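Local coordinates for protein 5,10-methylenetetrahydromethanopterin reductase (Methanopyrus kandleri, PDB 1EZW) that catalyses the reversible reduction of methylenetetrahydromethanopterin to methyltetrahydromethanopterin with reduced coenzyme F420, a step of methanogenesis from carbon dioxide, at residues 33-38 and 227-232; 98-103 and 108-113; 201-206 and 317-322; 243-248 and 297-302. All coordinates share one frame; numbering follows the deposited sequence.

Interaction 1: residues 33-38 and 227-232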
loop_
_atom_site.group_PDB
_atom_site.type_symbol
_atom_site.label_atom_id
_atom_site.label_comp_id
_atom_site.label_asym_id
_atom_site.label_seq_id
_atom_site.Cartn_x
_atom_site.Cartn_y
_atom_site.Cartn_z
ATOM N N TYR A 33 6.528 17.572 -8.142
ATOM C CA TYR A 33 7.611 16.600 -8.332
ATOM C C TYR A 33 8.218 16.151 -7.040
ATOM O O TYR A 33 8.427 16.966 -6.153
ATOM C CB TYR A 33 8.776 17.208 -9.137
ATOM C CG TYR A 33 8.377 17.621 -10.523
ATOM C CD1 TYR A 33 7.732 18.845 -10.757
ATOM C CD2 TYR A 33 8.625 16.784 -11.605
ATOM C CE1 TYR A 33 7.347 19.218 -12.049
ATOM C CE2 TYR A 33 8.255 17.137 -12.897
ATOM C CZ TYR A 33 7.610 18.370 -13.106
ATOM O OH TYR A 33 7.188 18.694 -14.377
ATOM N N ALA A 34 8.576 14.857 -6.948
ATOM C CA ALA A 34 9.276 14.366 -5.747
ATOM C C ALA A 34 10.462 13.539 -6.279
ATOM O O ALA A 34 10.274 12.584 -7.076
ATOM C CB ALA A 34 8.331 13.461 -4.868
ATOM N N TRP A 35 11.642 13.923 -5.827
ATOM C CA TRP A 35 12.895 13.317 -6.246
ATOM C C TRP A 35 13.556 12.622 -5.087
ATOM O O TRP A 35 13.712 13.199 -4.018
ATOM C CB TRP A 35 13.861 14.400 -6.747
ATOM C CG TRP A 35 13.335 15.222 -7.905
ATOM C CD1 TRP A 35 12.762 16.485 -7.860
ATOM C CD2 TRP A 35 13.391 14.861 -9.289
ATOM N NE1 TRP A 35 12.481 16.916 -9.131
ATOM C CE2 TRP A 35 12.854 15.941 -10.030
ATOM C CE3 TRP A 35 13.850 13.725 -9.980
ATOM C CZ2 TRP A 35 12.761 15.926 -11.442
ATOM C CZ3 TRP A 35 13.757 13.714 -11.391
ATOM C CH2 TRP A 35 13.214 14.812 -12.099
ATOM N N ILE A 36 13.983 11.383 -5.312
ATOM C CA ILE A 36 14.633 10.624 -4.241
ATOM C C ILE A 36 16.035 10.269 -4.718
ATOM O O ILE A 36 16.206 9.671 -5.782
ATOM C CB ILE A 36 13.843 9.331 -3.891
ATOM C CG1 ILE A 36 12.540 9.721 -3.167
ATOM C CG2 ILE A 36 14.686 8.450 -2.942
ATOM C CD1 ILE A 36 12.847 10.409 -1.807
ATOM N N CYS A 37 17.041 10.660 -3.944
ATOM C CA CYS A 37 18.438 10.408 -4.301
ATOM C C CYS A 37 18.768 8.925 -4.377
ATOM O O CYS A 37 18.110 8.093 -3.749
ATOM C CB CYS A 37 19.339 11.076 -3.279
ATOM S SG CYS A 37 18.795 12.739 -3.001
ATOM N N ASP A 38 19.785 8.603 -5.172
ATOM C CA ASP A 38 20.200 7.216 -5.356
ATOM C C ASP A 38 21.618 6.984 -4.875
ATOM O O ASP A 38 22.568 7.176 -5.653
ATOM C CB ASP A 38 20.053 6.839 -6.862
ATOM C CG ASP A 38 20.684 5.495 -7.203
ATOM O OD1 ASP A 38 20.608 4.611 -6.336
ATOM O OD2 ASP A 38 21.232 5.345 -8.321
ATOM N N ALA A 227 15.439 23.078 -13.391
ATOM C CA ALA A 227 15.140 22.806 -11.981
ATOM C C ALA A 227 16.279 23.112 -11.061
ATOM O O ALA A 227 17.404 22.614 -11.236
ATOM C CB ALA A 227 14.731 21.337 -11.830
ATOM N N ALA A 228 16.014 23.962 -10.070
ATOM C CA ALA A 228 17.036 24.292 -9.107
ATOM C C ALA A 228 16.956 23.330 -7.927
ATOM O O ALA A 228 15.949 23.322 -7.231
ATOM C CB ALA A 228 16.819 25.740 -8.592
ATOM N N TYR A 229 17.982 22.506 -7.749
ATOM C CA TYR A 229 18.037 21.577 -6.617
ATOM C C TYR A 229 18.661 22.437 -5.508
ATOM O O TYR A 229 19.888 22.581 -5.428
ATOM C CB TYR A 229 18.938 20.385 -6.986
ATOM C CG TYR A 229 18.210 19.076 -7.301
ATOM C CD1 TYR A 229 16.895 19.063 -7.775
ATOM C CD2 TYR A 229 18.874 17.859 -7.179
ATOM C CE1 TYR A 229 16.257 17.844 -8.124
ATOM C CE2 TYR A 229 18.258 16.653 -7.521
ATOM C CZ TYR A 229 16.957 16.650 -7.991
ATOM O OH TYR A 229 16.381 15.447 -8.363
ATOM N N THR A 230 17.812 22.996 -4.645
ATOM C CA THR A 230 18.263 23.915 -3.598
ATOM C C THR A 230 18.489 23.395 -2.194
ATOM O O THR A 230 18.061 22.291 -1.840
ATOM C CB THR A 230 17.249 25.071 -3.437
ATOM O OG1 THR A 230 16.082 24.600 -2.724
ATOM C CG2 THR A 230 16.798 25.602 -4.814
ATOM N N CYS A 231 19.233 24.183 -1.424
ATOM C CA CYS A 231 19.381 23.975 0.009
ATOM C C CYS A 231 18.250 24.937 0.410
ATOM O O CYS A 231 18.308 26.147 0.114
ATOM C CB CYS A 231 20.719 24.480 0.517
ATOM S SG CYS A 231 20.741 24.594 2.294
ATOM N N PHE A 232 17.215 24.437 1.086
ATOM C CA PHE A 232 16.056 25.285 1.339
ATOM C C PHE A 232 15.670 25.245 2.797
ATOM O O PHE A 232 15.693 24.165 3.414
ATOM C CB PHE A 232 14.907 24.727 0.476
ATOM C CG PHE A 232 13.711 25.594 0.372
ATOM C CD1 PHE A 232 13.498 26.353 -0.774
ATOM C CD2 PHE A 232 12.729 25.561 1.351
ATOM C CE1 PHE A 232 12.304 27.067 -0.950
ATOM C CE2 PHE A 232 11.532 26.274 1.191
ATOM C CZ PHE A 232 11.318 27.017 0.052
#
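The hydroxyl of Y229 lies over one face of the W35 indole, with OH 3.1 Å from CG of W35, while the phenol ring behind it turns an edge toward that same face. This is an edge-to-face (T-shaped) aromatic pair: the centroids of the five-membered ring of W35 and the ring of Y229 are 5.2 Å apart, and the planes meet at 66°. CE1 of Y229 also approaches the indole, 3.8 Å from CD1 of W35 and displaced toward the rim. The backbones stay well apart, the CA atoms of W35 and Y229 being 9.7 Å from each other, so the two side chains alone bridge the gap. CG of W35 is anti to its own carbonyl carbon (chi1 -58°), a setting that presents the indole to the tyrosine. NE1 of W35 donates to OE1 of Q321, which would help hold the indole in its rotation, and Y174 adds a second edge-to-face neighbour. The phenol oxygen, by contrast, is buried with no hydrogen-bond partner in the model; within this contact its nearest neighbours are CG, CB and CD2 of W35. L194 touches both aromatic side chains. Strands 33-36 and 225-229 are separated in the sheet order by 5-10 and 321-324, so their side chains meet across the interior rather than between adjacent strands, as in the core of a (beta, alpha)8 TIM barrel.

Interaction 2: residues 98-103 and 108-113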
loop_
_atom_site.group_PDB
_atom_site.type_symbol
_atom_site.label_atom_id
_atom_site.label_comp_id
_atom_site.label_asym_id
_atom_site.label_seq_id
_atom_site.Cartn_x
_atom_site.Cartn_y
_atom_site.Cartn_z
ATOM N N GLY A 98 27.012 10.202 -11.578
ATOM C CA GLY A 98 27.542 9.608 -10.363
ATOM C C GLY A 98 28.021 10.783 -9.503
ATOM O O GLY A 98 27.835 11.935 -9.885
ATOM N N ASP A 99 28.620 10.521 -8.344
ATOM C CA ASP A 99 29.114 11.597 -7.494
ATOM C C ASP A 99 30.358 11.086 -6.820
ATOM O O ASP A 99 30.463 9.911 -6.487
ATOM C CB ASP A 99 28.047 12.073 -6.475
ATOM C CG ASP A 99 27.607 10.977 -5.519
ATOM O OD1 ASP A 99 28.032 11.006 -4.349
ATOM O OD2 ASP A 99 26.856 10.068 -5.962
ATOM N N LYS A 100 31.335 11.976 -6.659
ATOM C CA LYS A 100 32.597 11.599 -6.077
ATOM C C LYS A 100 32.563 10.942 -4.697
ATOM O O LYS A 100 33.153 9.864 -4.508
ATOM C CB LYS A 100 33.537 12.829 -6.015
ATOM C CG LYS A 100 34.892 12.481 -5.436
ATOM C CD LYS A 100 35.793 13.725 -5.278
ATOM C CE LYS A 100 37.074 13.389 -4.531
ATOM N NZ LYS A 100 37.834 12.222 -5.103
ATOM N N ALA A 101 31.873 11.561 -3.744
ATOM C CA ALA A 101 31.872 11.030 -2.383
ATOM C C ALA A 101 31.346 9.609 -2.363
ATOM O O ALA A 101 31.932 8.725 -1.727
ATOM C CB ALA A 101 31.042 11.935 -1.454
ATOM N N THR A 102 30.258 9.387 -3.090
ATOM C CA THR A 102 29.668 8.043 -3.104
ATOM C C THR A 102 30.480 7.041 -3.918
ATOM O O THR A 102 30.704 5.914 -3.458
ATOM C CB THR A 102 28.204 8.087 -3.614
ATOM O OG1 THR A 102 27.482 9.072 -2.859
ATOM C CG2 THR A 102 27.519 6.711 -3.385
ATOM N N PHE A 103 30.932 7.427 -5.111
ATOM C CA PHE A 103 31.738 6.506 -5.913
ATOM C C PHE A 103 33.044 6.135 -5.211
ATOM O O PHE A 103 33.447 4.970 -5.228
ATOM C CB PHE A 103 31.969 7.080 -7.314
ATOM C CG PHE A 103 30.853 6.776 -8.279
ATOM C CD1 PHE A 103 29.515 6.698 -7.846
ATOM C CD2 PHE A 103 31.124 6.593 -9.628
ATOM C CE1 PHE A 103 28.481 6.447 -8.750
ATOM C CE2 PHE A 103 30.098 6.336 -10.540
ATOM C CZ PHE A 103 28.773 6.263 -10.104
ATOM N N LEU A 108 34.456 2.844 -7.077
ATOM C CA LEU A 108 34.417 3.156 -8.493
ATOM C C LEU A 108 35.165 4.459 -8.724
ATOM O O LEU A 108 35.133 5.344 -7.883
ATOM C CB LEU A 108 32.971 3.351 -8.955
ATOM C CG LEU A 108 32.102 2.092 -8.997
ATOM C CD1 LEU A 108 30.670 2.500 -9.398
ATOM C CD2 LEU A 108 32.668 1.098 -10.024
ATOM N N PRO A 109 35.838 4.586 -9.865
ATOM C CA PRO A 109 36.555 5.835 -10.104
ATOM C C PRO A 109 35.577 6.980 -10.364
ATOM O O PRO A 109 34.416 6.765 -10.762
ATOM C CB PRO A 109 37.417 5.495 -11.327
ATOM C CG PRO A 109 36.507 4.560 -12.126
ATOM C CD PRO A 109 36.027 3.635 -10.978
ATOM N N PHE A 110 36.016 8.211 -10.106
ATOM C CA PHE A 110 35.148 9.340 -10.393
ATOM C C PHE A 110 35.987 10.537 -10.806
ATOM O O PHE A 110 36.902 10.907 -10.100
ATOM C CB PHE A 110 34.322 9.782 -9.191
ATOM C CG PHE A 110 33.280 10.799 -9.556
ATOM C CD1 PHE A 110 32.069 10.392 -10.117
ATOM C CD2 PHE A 110 33.542 12.168 -9.432
ATOM C CE1 PHE A 110 31.133 11.331 -10.553
ATOM C CE2 PHE A 110 32.606 13.114 -9.866
ATOM C CZ PHE A 110 31.396 12.690 -10.428
ATOM N N PRO A 111 35.704 11.121 -11.976
ATOM C CA PRO A 111 34.680 10.683 -12.928
ATOM C C PRO A 111 34.866 9.229 -13.337
ATOM O O PRO A 111 35.995 8.715 -13.381
ATOM C CB PRO A 111 34.871 11.651 -14.100
ATOM C CG PRO A 111 36.347 12.115 -13.924
ATOM C CD PRO A 111 36.339 12.359 -12.455
ATOM N N CYS A 112 33.753 8.557 -13.621
ATOM C CA CYS A 112 33.815 7.167 -14.030
ATOM C C CYS A 112 33.785 7.111 -15.552
ATOM O O CYS A 112 32.775 7.443 -16.186
ATOM C CB CYS A 112 32.631 6.381 -13.437
ATOM S SG CYS A 112 32.750 4.631 -13.784
ATOM N N LYS A 113 34.906 6.702 -16.148
ATOM C CA LYS A 113 34.989 6.641 -17.600
ATOM C C LYS A 113 35.073 5.226 -18.141
ATOM O O LYS A 113 35.336 5.030 -19.325
ATOM C CB LYS A 113 36.189 7.483 -18.096
ATOM C CG LYS A 113 36.104 8.936 -17.575
ATOM C CD LYS A 113 37.155 9.895 -18.201
ATOM C CE LYS A 113 36.792 10.220 -19.624
ATOM N NZ LYS A 113 37.799 11.109 -20.282
HETATM O O HOH W 1 37.547 10.346 -7.405
#
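F110 lays its ring against the start of helix 100-106, whose first turn is N-capped by D99, so the loop after this short helix folds back on the helix's own beginning. CB of F110 lies 4.0 Å from CB of F103; beyond it CG stands anti to the backbone N (chi1 -171°), which carries the ring across the D99-K100 peptide. CG and CD2 meet K100, with CD2 of F110 3.5 Å from CB of K100; K100 N and D99 C both sit over the middle of one ring face. Farther out, CE1 of F110 is 3.3 Å from C of G98, and CZ ends near G98 O. An edge of F110 is turned toward the face of F103 in an offset edge-to-face pair, with planes at 84°. Around F103, CD1 of L108 makes a CH-pi contact over one face, 4.1 Å from the ring centroid, D99 N lies over the opposite face toward the rim, and P109 O and C112 CB are at the ring edge. L108 N donates to F103 O. L108 and P109 also pack on P119 of the second subunit. NZ of K100, paired with D104, donates to a water that passes a hydrogen bond on to F110 O. At the cap, D99 OD1 accepts from T102 OG1 through its syn lone pair and from T102 N, 3.0 Å from OD1, from above the carboxylate plane.

Interaction 3: residues 201-206 and 317-322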
loop_
_atom_site.group_PDB
_atom_site.type_symbol
_atom_site.label_atom_id
_atom_site.label_comp_id
_atom_site.label_asym_id
_atom_site.label_seq_id
_atom_site.Cartn_x
_atom_site.Cartn_y
_atom_site.Cartn_z
ATOM N N LYS A 201 22.737 33.975 -9.580
ATOM C CA LYS A 201 24.005 34.051 -10.307
ATOM C C LYS A 201 24.438 32.728 -10.917
ATOM O O LYS A 201 25.096 32.688 -11.965
ATOM C CB LYS A 201 25.113 34.611 -9.402
ATOM C CG LYS A 201 24.897 36.110 -9.137
ATOM C CD LYS A 201 26.120 36.774 -8.498
ATOM C CE LYS A 201 26.292 36.440 -7.049
ATOM N NZ LYS A 201 25.191 36.984 -6.203
ATOM N N ASP A 202 24.068 31.632 -10.259
ATOM C CA ASP A 202 24.431 30.330 -10.778
ATOM C C ASP A 202 23.667 30.083 -12.060
ATOM O O ASP A 202 24.203 29.510 -13.006
ATOM C CB ASP A 202 24.082 29.255 -9.745
ATOM C CG ASP A 202 24.768 29.492 -8.439
ATOM O OD1 ASP A 202 26.012 29.602 -8.433
ATOM O OD2 ASP A 202 24.073 29.571 -7.407
ATOM N N PHE A 203 22.410 30.513 -12.096
ATOM C CA PHE A 203 21.596 30.299 -13.272
ATOM C C PHE A 203 21.886 31.272 -14.399
ATOM O O PHE A 203 21.640 30.966 -15.559
ATOM C CB PHE A 203 20.119 30.249 -12.890
ATOM C CG PHE A 203 19.795 29.027 -12.043
ATOM C CD1 PHE A 203 19.912 29.066 -10.654
ATOM C CD2 PHE A 203 19.556 27.799 -12.670
ATOM C CE1 PHE A 203 19.808 27.896 -9.888
ATOM C CE2 PHE A 203 19.454 26.619 -11.917
ATOM C CZ PHE A 203 19.585 26.671 -10.533
ATOM N N GLU A 204 22.423 32.437 -14.057
ATOM C CA GLU A 204 22.776 33.390 -15.112
ATOM C C GLU A 204 23.933 32.792 -15.911
ATOM O O GLU A 204 24.107 33.087 -17.086
ATOM C CB GLU A 204 23.150 34.741 -14.479
ATOM C CG GLU A 204 21.899 35.392 -13.892
ATOM C CD GLU A 204 22.177 36.593 -13.000
ATOM O OE1 GLU A 204 23.326 36.762 -12.556
ATOM O OE2 GLU A 204 21.217 37.350 -12.713
ATOM N N VAL A 205 24.711 31.937 -15.262
ATOM C CA VAL A 205 25.832 31.264 -15.892
ATOM C C VAL A 205 25.338 29.989 -16.582
ATOM O O VAL A 205 25.643 29.726 -17.744
ATOM C CB VAL A 205 26.887 30.861 -14.840
ATOM C CG1 VAL A 205 27.877 29.849 -15.430
ATOM C CG2 VAL A 205 27.627 32.119 -14.335
ATOM N N ALA A 206 24.524 29.213 -15.878
ATOM C CA ALA A 206 24.068 27.946 -16.435
ATOM C C ALA A 206 23.061 27.973 -17.556
ATOM O O ALA A 206 23.184 27.178 -18.508
ATOM C CB ALA A 206 23.529 27.024 -15.287
ATOM N N ALA A 317 15.964 34.527 -13.421
ATOM C CA ALA A 317 17.216 33.961 -13.934
ATOM C C ALA A 317 17.000 32.687 -14.776
ATOM O O ALA A 317 17.972 32.078 -15.223
ATOM C CB ALA A 317 18.185 33.684 -12.785
ATOM N N GLY A 318 15.744 32.288 -14.974
ATOM C CA GLY A 318 15.447 31.152 -15.831
ATOM C C GLY A 318 15.016 29.860 -15.164
ATOM O O GLY A 318 14.725 28.883 -15.866
ATOM N N VAL A 319 14.994 29.847 -13.833
ATOM C CA VAL A 319 14.540 28.631 -13.120
ATOM C C VAL A 319 13.034 28.450 -13.351
ATOM O O VAL A 319 12.269 29.432 -13.313
ATOM C CB VAL A 319 14.805 28.762 -11.612
ATOM C CG1 VAL A 319 14.157 27.550 -10.849
ATOM C CG2 VAL A 319 16.335 28.828 -11.349
ATOM N N THR A 320 12.575 27.215 -13.600
ATOM C CA THR A 320 11.161 26.976 -13.779
ATOM C C THR A 320 10.637 25.937 -12.764
ATOM O O THR A 320 9.461 25.885 -12.513
ATOM C CB THR A 320 10.792 26.549 -15.231
ATOM O OG1 THR A 320 11.600 25.435 -15.647
ATOM C CG2 THR A 320 11.044 27.729 -16.179
ATOM N N GLN A 321 11.531 25.143 -12.167
ATOM C CA GLN A 321 11.103 24.184 -11.119
ATOM C C GLN A 321 11.973 24.457 -9.904
ATOM O O GLN A 321 13.189 24.375 -9.975
ATOM C CB GLN A 321 11.274 22.683 -11.522
ATOM C CG GLN A 321 10.882 21.758 -10.331
ATOM C CD GLN A 321 10.979 20.255 -10.605
ATOM O OE1 GLN A 321 11.093 19.450 -9.641
ATOM N NE2 GLN A 321 10.893 19.857 -11.881
ATOM N N VAL A 322 11.354 24.831 -8.784
ATOM C CA VAL A 322 12.123 25.098 -7.574
ATOM C C VAL A 322 12.080 23.811 -6.735
ATOM O O VAL A 322 11.008 23.425 -6.288
ATOM C CB VAL A 322 11.501 26.240 -6.777
ATOM C CG1 VAL A 322 12.272 26.437 -5.497
ATOM C CG2 VAL A 322 11.585 27.544 -7.623
#
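A317 brings its CA to 5.7 Å from that of E204, where the turn ahead of strand 321-324 passes beside helix 200-216. The turn is a Schellman motif: G318 has positive phi (107°) and leaves the helical conformation just after helix 304-316, its backbone angles being of the kind that calls for glycine. The chain then heads toward the sheet, placing V319 beside F203. CG2 of V319 stands almost squarely over the middle of the F203 ring, 3.5 Å from the centroid and 10° off the normal, a CH-pi contact that reaches all six ring carbons. The rotation of V319 (chi1 173°) turns this methyl to the ring and directs CG1 elsewhere. Nearer the helix backbone, CB of F203 meets CB of A317 at 3.9 Å, and CG of E204, an exposed residue, touches CB of A317 at 4.2 Å. No hydrogen bond crosses between the segments; the side-chain contacts are apolar. F203 also packs on V226 and A228 of strand 225-229 and on L314 of helix 304-316. Outer helices packed against the strands and against each other in this way form the outer layer of a TIM barrel.

Interaction 4: residues 243-248 and 297-302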
loop_
_atom_site.group_PDB
_atom_site.type_symbol
_atom_site.label_atom_id
_atom_site.label_comp_id
_atom_site.label_asym_id
_atom_site.label_seq_id
_atom_site.Cartn_x
_atom_site.Cartn_y
_atom_site.Cartn_z
ATOM N N GLU A 243 19.248 29.370 10.641
ATOM C CA GLU A 243 20.117 28.541 11.448
ATOM C C GLU A 243 20.143 27.103 10.947
ATOM O O GLU A 243 21.194 26.461 10.925
ATOM C CB GLU A 243 19.639 28.571 12.904
ATOM C CG GLU A 243 20.596 27.882 13.878
ATOM C CD GLU A 243 21.969 28.519 13.867
ATOM O OE1 GLU A 243 22.029 29.769 13.839
ATOM O OE2 GLU A 243 22.979 27.777 13.900
ATOM N N ALA A 244 18.978 26.598 10.549
ATOM C CA ALA A 244 18.859 25.220 10.069
ATOM C C ALA A 244 19.687 24.941 8.818
ATOM O O ALA A 244 20.056 23.797 8.535
ATOM C CB ALA A 244 17.383 24.898 9.822
ATOM N N THR A 245 19.989 25.979 8.044
ATOM C CA THR A 245 20.772 25.766 6.841
ATOM C C THR A 245 22.264 25.561 7.081
ATOM O O THR A 245 22.929 24.938 6.266
ATOM C CB THR A 245 20.719 26.963 5.845
ATOM O OG1 THR A 245 21.403 28.077 6.425
ATOM C CG2 THR A 245 19.315 27.376 5.528
ATOM N N LYS A 246 22.783 26.057 8.196
ATOM C CA LYS A 246 24.234 26.015 8.416
ATOM C C LYS A 246 25.010 24.741 8.161
ATOM O O LYS A 246 25.966 24.758 7.377
ATOM C CB LYS A 246 24.566 26.606 9.791
ATOM C CG LYS A 246 24.250 28.102 9.811
ATOM C CD LYS A 246 24.605 28.801 11.113
ATOM C CE LYS A 246 24.151 30.261 11.066
ATOM N NZ LYS A 246 24.353 30.983 12.356
ATOM N N ILE A 247 24.620 23.631 8.777
ATOM C CA ILE A 247 25.353 22.402 8.526
ATOM C C ILE A 247 25.366 22.085 7.039
ATOM O O ILE A 247 26.396 21.715 6.488
ATOM C CB ILE A 247 24.762 21.195 9.292
ATOM C CG1 ILE A 247 25.584 19.935 8.995
ATOM C CG2 ILE A 247 23.310 20.958 8.868
ATOM C CD1 ILE A 247 27.061 20.039 9.338
ATOM N N VAL A 248 24.227 22.250 6.370
ATOM C CA VAL A 248 24.188 21.940 4.948
ATOM C C VAL A 248 25.038 22.922 4.130
ATOM O O VAL A 248 25.781 22.510 3.252
ATOM C CB VAL A 248 22.730 21.904 4.409
ATOM C CG1 VAL A 248 22.738 21.587 2.918
ATOM C CG2 VAL A 248 21.906 20.822 5.163
ATOM N N ALA A 297 24.429 32.833 -0.711
ATOM C CA ALA A 297 24.897 32.227 -1.927
ATOM C C ALA A 297 24.409 30.800 -2.152
ATOM O O ALA A 297 24.077 30.419 -3.282
ATOM C CB ALA A 297 26.416 32.225 -1.935
ATOM N N PHE A 298 24.349 30.038 -1.065
ATOM C CA PHE A 298 24.073 28.618 -1.208
ATOM C C PHE A 298 22.789 28.042 -0.660
ATOM O O PHE A 298 22.683 26.825 -0.526
ATOM C CB PHE A 298 25.275 27.855 -0.638
ATOM C CG PHE A 298 26.602 28.272 -1.261
ATOM C CD1 PHE A 298 27.626 28.821 -0.478
ATOM C CD2 PHE A 298 26.801 28.151 -2.630
ATOM C CE1 PHE A 298 28.824 29.249 -1.073
ATOM C CE2 PHE A 298 27.991 28.574 -3.235
ATOM C CZ PHE A 298 29.005 29.125 -2.447
ATOM N N SER A 299 21.815 28.887 -0.372
ATOM C CA SER A 299 20.539 28.386 0.143
ATOM C C SER A 299 19.480 29.438 -0.103
ATOM O O SER A 299 19.791 30.608 -0.449
ATOM C CB SER A 299 20.613 28.126 1.657
ATOM O OG SER A 299 20.517 29.340 2.416
ATOM N N ILE A 300 18.232 29.007 0.033
ATOM C CA ILE A 300 17.081 29.891 -0.029
ATOM C C ILE A 300 16.566 29.700 1.390
ATOM O O ILE A 300 15.989 28.656 1.732
ATOM C CB ILE A 300 16.026 29.431 -1.031
ATOM C CG1 ILE A 300 16.547 29.585 -2.456
ATOM C CG2 ILE A 300 14.766 30.271 -0.897
ATOM C CD1 ILE A 300 15.542 29.065 -3.461
ATOM N N ALA A 301 16.788 30.698 2.239
ATOM C CA ALA A 301 16.368 30.580 3.629
ATOM C C ALA A 301 15.693 31.813 4.235
ATOM O O ALA A 301 16.061 32.956 3.929
ATOM C CB ALA A 301 17.582 30.185 4.491
ATOM N N GLY A 302 14.715 31.577 5.107
ATOM C CA GLY A 302 14.036 32.691 5.764
ATOM C C GLY A 302 12.561 32.483 5.978
ATOM O O GLY A 302 12.102 31.341 5.910
#
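CG2 of T245 carries this small, buried contact, pressing on CB of A301 at 3.5 Å, tighter than usual for two carbons. The same methyl lies 3.9 Å from OG of S299, a van der Waals approach and not a hydrogen bond. A301 and S299 both direct their CB toward the helix, two positions apart along the chain, while I300 between them points away; T245 therefore meets the two alternate side chains on one side of an extended segment. The contact buries 95 Å² in total, and the nearest CA atoms, those of T245 and S299, are 7.2 Å apart.

The next shell shows what sets these groups. T245 OG1, held between its backbone N and carbonyl carbon (chi1 68°), hydrogen-bonds to I242 O one turn earlier, which leaves CG2 as the branch facing A301. S299 OG likewise bonds to I295 O in the helix preceding it, so both hydroxyls are occupied within their own part of the chain. Helix 238-254 is kinked here, since the backbone N atoms of I247 and V248 lack bonds to the turn before. Within the helix, on the side that meets helix 283-289, K246 NZ forms a salt bridge with E243 OE1 at 3.0 Å.

Farther out, strand 300-302 pairs in parallel with 232-234, and S233 touches both T245 and A301. I300 packs on helix 304-316, whereas E243, K246 and I247 lie against helix 283-289. Helix 238-254 thus rests on the small two-stranded sheet, with helix 283-289 beside it.

Interactions 1 and 3 share the eight-stranded parallel sheet of the barrel: strands 225-229 and 321-324 are neighbours in it, and A228 N probably bonds to Q321 O. Their centres are 15 Å apart, and their segments alternate along the chain. Interaction 4, also 15 Å from interaction 1 between centres, continues from it through C231, whose O accepts from I300 N at the small parallel sheet. Its segments fall between the two of interaction 3. Both segments of interaction 2 lie between those of interaction 1 and precede interactions 3 and 4; its centre is 20 Å from that of interaction 1, the nearest atoms about 5 Å apart without touching. The contacts thus run from barrel interior to helical layer, small sheet and subunit interface.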